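Local atomic coordinates of uncharacterized protein (Bacteroides uniformis, PDB entry 4IYK), a protein that is of unknown function but, as a DUF3823 family member joining a transthyretin-like domain to an E-set-like domain, is a putative carbohydrate-binding protein. Residues G118-A123 / T179-L184; P112-N117 / P219-K224. All coordinates share one frame; numbering follows the deposited sequence.

Contact 1. Residues G118-A123 / T179-L184; sequences GNVITA and TLSIDL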
# COMPACT_ATOMS: atom_id res chain seq x y z
N GLY A 118 23.18 5.48 14.48
CA GLY A 118 23.84 4.60 15.42
C GLY A 118 23.38 3.21 15.06
O GLY A 118 23.49 2.81 13.89
N ASN A 119 22.72 2.55 16.02
CA ASN A 119 22.18 1.20 15.90
C ASN A 119 20.64 1.20 15.96
O ASN A 119 20.02 0.22 16.40
CB ASN A 119 22.77 0.35 17.03
CG ASN A 119 23.11 -1.04 16.60
OD1 ASN A 119 23.55 -1.26 15.46
ND2 ASN A 119 22.97 -2.01 17.51
N VAL A 120 20.01 2.30 15.55
CA VAL A 120 18.54 2.39 15.59
C VAL A 120 18.04 2.90 14.25
O VAL A 120 18.60 3.85 13.69
CB VAL A 120 18.03 3.29 16.75
CG1 VAL A 120 16.50 3.39 16.74
CG2 VAL A 120 18.50 2.79 18.12
N ILE A 121 16.97 2.27 13.74
CA ILE A 121 16.24 2.70 12.55
C ILE A 121 15.08 3.55 13.08
O ILE A 121 14.32 3.06 13.90
CB ILE A 121 15.77 1.52 11.66
CG1 ILE A 121 16.94 0.55 11.31
CG2 ILE A 121 15.04 2.04 10.40
CD1 ILE A 121 18.04 1.09 10.44
N THR A 122 14.99 4.83 12.66
CA THR A 122 13.91 5.73 13.09
C THR A 122 13.10 6.22 11.89
O THR A 122 13.68 6.71 10.91
CB THR A 122 14.46 6.91 13.92
OG1 THR A 122 15.00 6.39 15.12
CG2 THR A 122 13.38 7.93 14.30
N ALA A 123 11.76 6.16 12.00
CA ALA A 123 10.83 6.65 11.00
C ALA A 123 10.08 7.86 11.56
O ALA A 123 9.68 7.84 12.72
CB ALA A 123 9.84 5.56 10.60
N THR A 179 6.54 9.08 15.34
CA THR A 179 7.87 8.46 15.35
C THR A 179 7.74 6.97 15.66
O THR A 179 7.04 6.60 16.61
CB THR A 179 8.80 9.16 16.38
OG1 THR A 179 8.90 10.55 16.04
CG2 THR A 179 10.20 8.56 16.43
N LEU A 180 8.40 6.12 14.85
CA LEU A 180 8.50 4.67 15.05
C LEU A 180 9.98 4.30 15.03
O LEU A 180 10.77 4.98 14.38
CB LEU A 180 7.67 3.85 14.03
CG LEU A 180 6.15 4.10 14.07
CD1 LEU A 180 5.50 3.61 12.80
CD2 LEU A 180 5.48 3.50 15.33
N SER A 181 10.36 3.27 15.79
CA SER A 181 11.75 2.86 15.96
C SER A 181 11.95 1.37 15.92
O SER A 181 11.12 0.62 16.46
CB SER A 181 12.27 3.34 17.32
OG SER A 181 12.58 4.72 17.33
N ILE A 182 13.13 0.96 15.41
CA ILE A 182 13.62 -0.41 15.45
C ILE A 182 15.05 -0.37 16.03
O ILE A 182 15.91 0.31 15.46
CB ILE A 182 13.56 -1.19 14.11
CG1 ILE A 182 12.11 -1.24 13.54
CG2 ILE A 182 14.12 -2.62 14.30
CD1 ILE A 182 12.06 -1.41 12.02
N ASP A 183 15.28 -1.05 17.15
CA ASP A 183 16.61 -1.15 17.75
C ASP A 183 17.30 -2.32 17.05
O ASP A 183 16.80 -3.44 17.14
CB ASP A 183 16.53 -1.35 19.29
CG ASP A 183 17.89 -1.38 19.99
OD1 ASP A 183 18.72 -2.26 19.66
OD2 ASP A 183 18.10 -0.57 20.88
N LEU A 184 18.42 -2.07 16.37
CA LEU A 184 19.10 -3.12 15.62
C LEU A 184 19.73 -4.18 16.50
O LEU A 184 19.73 -5.35 16.08
CB LEU A 184 20.14 -2.51 14.67
CG LEU A 184 19.51 -1.63 13.57
CD1 LEU A 184 20.61 -0.98 12.70
CD2 LEU A 184 18.50 -2.44 12.74
O HOH W 1 14.28 6.71 17.71

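Contact 2. Residues P112-N117 / P219-K224; sequences PKVEKN and PVVVIK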
# COMPACT_ATOMS: atom_id res chain seq x y z
N PRO A 112 7.51 11.41 4.65
CA PRO A 112 8.13 10.23 5.27
C PRO A 112 9.65 10.30 5.22
O PRO A 112 10.23 10.72 4.21
CB PRO A 112 7.58 9.07 4.44
CG PRO A 112 7.35 9.65 3.11
CD PRO A 112 6.83 11.03 3.38
N LYS A 113 10.29 9.92 6.33
CA LYS A 113 11.74 9.87 6.47
C LYS A 113 12.10 8.61 7.26
O LYS A 113 11.53 8.42 8.33
CB LYS A 113 12.22 11.13 7.20
CG LYS A 113 13.63 11.59 6.89
CD LYS A 113 13.95 12.84 7.71
CE LYS A 113 15.37 13.34 7.53
NZ LYS A 113 15.69 14.45 8.48
N VAL A 114 12.98 7.74 6.73
CA VAL A 114 13.43 6.54 7.44
C VAL A 114 14.96 6.56 7.44
O VAL A 114 15.58 6.56 6.37
CB VAL A 114 12.87 5.19 6.90
CG1 VAL A 114 13.27 4.03 7.82
CG2 VAL A 114 11.35 5.23 6.74
N GLU A 115 15.57 6.62 8.62
CA GLU A 115 17.02 6.65 8.65
C GLU A 115 17.61 5.89 9.83
O GLU A 115 16.96 5.67 10.86
CB GLU A 115 17.58 8.08 8.59
CG GLU A 115 17.03 9.06 9.61
CD GLU A 115 17.52 10.49 9.43
OE1 GLU A 115 17.67 10.93 8.26
OE2 GLU A 115 17.72 11.17 10.45
N LYS A 116 18.87 5.50 9.63
CA LYS A 116 19.70 4.80 10.60
C LYS A 116 20.58 5.81 11.31
O LYS A 116 21.30 6.56 10.64
CB LYS A 116 20.55 3.73 9.88
CG LYS A 116 21.47 2.92 10.78
CD LYS A 116 22.34 1.99 9.94
CE LYS A 116 23.19 1.07 10.78
NZ LYS A 116 24.34 1.76 11.43
N ASN A 117 20.52 5.83 12.64
CA ASN A 117 21.36 6.69 13.47
C ASN A 117 21.91 5.82 14.59
O ASN A 117 21.17 5.44 15.50
CB ASN A 117 20.60 7.93 13.99
CG ASN A 117 19.91 8.77 12.92
OD1 ASN A 117 18.68 8.78 12.81
ND2 ASN A 117 20.69 9.49 12.12
N PRO A 219 6.63 5.37 0.34
CA PRO A 219 7.51 4.53 -0.49
C PRO A 219 8.60 3.81 0.35
O PRO A 219 9.01 4.32 1.40
CB PRO A 219 8.14 5.53 -1.49
CG PRO A 219 7.22 6.74 -1.45
CD PRO A 219 6.76 6.80 -0.02
N VAL A 220 9.01 2.62 -0.10
CA VAL A 220 10.05 1.78 0.54
C VAL A 220 11.40 2.54 0.60
O VAL A 220 11.77 3.24 -0.34
CB VAL A 220 10.18 0.44 -0.23
CG1 VAL A 220 11.42 -0.33 0.21
CG2 VAL A 220 8.94 -0.41 -0.06
N VAL A 221 12.12 2.41 1.74
CA VAL A 221 13.45 2.99 1.97
C VAL A 221 14.43 1.83 2.22
O VAL A 221 14.24 1.07 3.17
CB VAL A 221 13.47 4.02 3.12
CG1 VAL A 221 14.87 4.60 3.36
CG2 VAL A 221 12.45 5.14 2.88
N VAL A 222 15.43 1.65 1.35
CA VAL A 222 16.46 0.60 1.48
C VAL A 222 17.58 1.17 2.35
O VAL A 222 17.97 2.32 2.17
CB VAL A 222 16.99 0.02 0.12
CG1 VAL A 222 17.67 1.09 -0.76
CG2 VAL A 222 17.91 -1.19 0.34
N ILE A 223 18.07 0.38 3.32
CA ILE A 223 19.17 0.78 4.21
C ILE A 223 20.14 -0.39 4.34
O ILE A 223 19.70 -1.53 4.59
CB ILE A 223 18.68 1.27 5.61
CG1 ILE A 223 17.69 2.49 5.49
CG2 ILE A 223 19.88 1.61 6.51
CD1 ILE A 223 17.06 3.02 6.75
N LYS A 224 21.44 -0.13 4.16
CA LYS A 224 22.45 -1.16 4.35
C LYS A 224 22.86 -1.12 5.80
O LYS A 224 23.25 -0.06 6.29
CB LYS A 224 23.66 -0.97 3.43
CG LYS A 224 24.72 -2.05 3.65
CD LYS A 224 25.74 -2.01 2.55
CE LYS A 224 25.85 -3.34 1.86
NZ LYS A 224 26.74 -4.27 2.60

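Contact 1. Residues G118-A123 / T179-L184
I121 and I182 exchange a reciprocal pair of backbone hydrogen bonds, I121 N to I182 O and I182 N to I121 O, and so form a textbook antiparallel hydrogen-bonded pair. The strands they belong to, 120-129 and 178-183, are neighbours in the three-stranded sheet of the C-terminal domain, whose family belongs to the E-set clan of beta-sandwich folds. A123 and L180 repeat the pattern, and here A123 N approaches L180 O almost straight, 177° at the hydrogen. Beyond the strand end, L184 N still reaches N119 O at 2.8 Å, which extends the pairing into the loops. The L184 side chain crosses that of N119, with CB 3.2 Å from N119 O, while N119 OD1 flanks the same CB at 3.7 Å. With CG anti to the carbonyl carbon (chi1 -64°), the leucine carries CD2 to within 3.7 Å of I121 CG1. I121, A123, L180 and I182 share the inward face of the sheet. I182 rests on F199 and L141 and A123 on I201 and L141, side chains of the opposing strands 196-206 and 135-144, so that apolar groups fill the interior between the sheets. The other face carries V120, T122, S181 and D183 and is partly open. Of these, D183 accepts a hydrogen bond at OD1 from Q186 N, just past the strand. T122 and S181 form a non-hydrogen-bonded pair whose hydroxyls stand 3.7 Å apart, OG1 to OG, too far for a direct bond. A water closes the gap, donating to T122 OG1 at 2.7 Å and hydrogen-bonded to S181 OG at 2.6 Å.

Contact 2. Residues P112-N117 / P219-K224
V114 and V221 adopt the same rotamer, CG1 anti to the backbone N (chi1 -173° and 179°), and their CB atoms come within 4.0 Å of each other. V221 places CG2 against V114 CG2, also at 4.0 Å, and brings CG1 to 3.7 Å from V114 O. I223 has CG1 anti to the carbonyl carbon instead (chi1 -58°), which, with an extended chi2, carries CD1 to V114 CG1 at 4.1 Å and leaves CG2 for K116 CB. The two strands run nearly parallel, but the axes of the two short segments are 7.9 Å apart at closest and no hydrogen bond crosses. They are edge strands of the two facing sheets of a beta sandwich, 107-117 bonded to 120-129 and 216-224 to 196-206, and the valines and isoleucine close the seam between them. Cutting V221 back to an alanine would probably strip V114 CG2 of its valine partner and open a gap at the middle of this seam, with I223 CD1 left as the apolar group beside V114 O. P112 CG and P219 CD extend the contact loosely at one end, 4.3 Å apart. Toward the other end, K116 NZ, in one of two conformers, is hydrogen-bonded to G118 O.

Overall arrangement
Two ways of joining beta strands appear side by side in one C-terminal domain. Contact 1 is pairing within a sheet, where backbone bonds set the register and one face is buried; contact 2 is apolar side-chain packing between sheets, a surface contact with no buried residue, whereas five of the touching residues of contact 1 are buried. Strands 107-117 and 120-129 connect them as sequence neighbours in the same sheet, with a probable bond from T122 N to E115 O. I121 belongs to both neighbourhoods, since its CG2 meets V114 CG1 and its CD1 meets K116 CB. Along the chain, contact 1 is nested inside the loop that contact 2 closes.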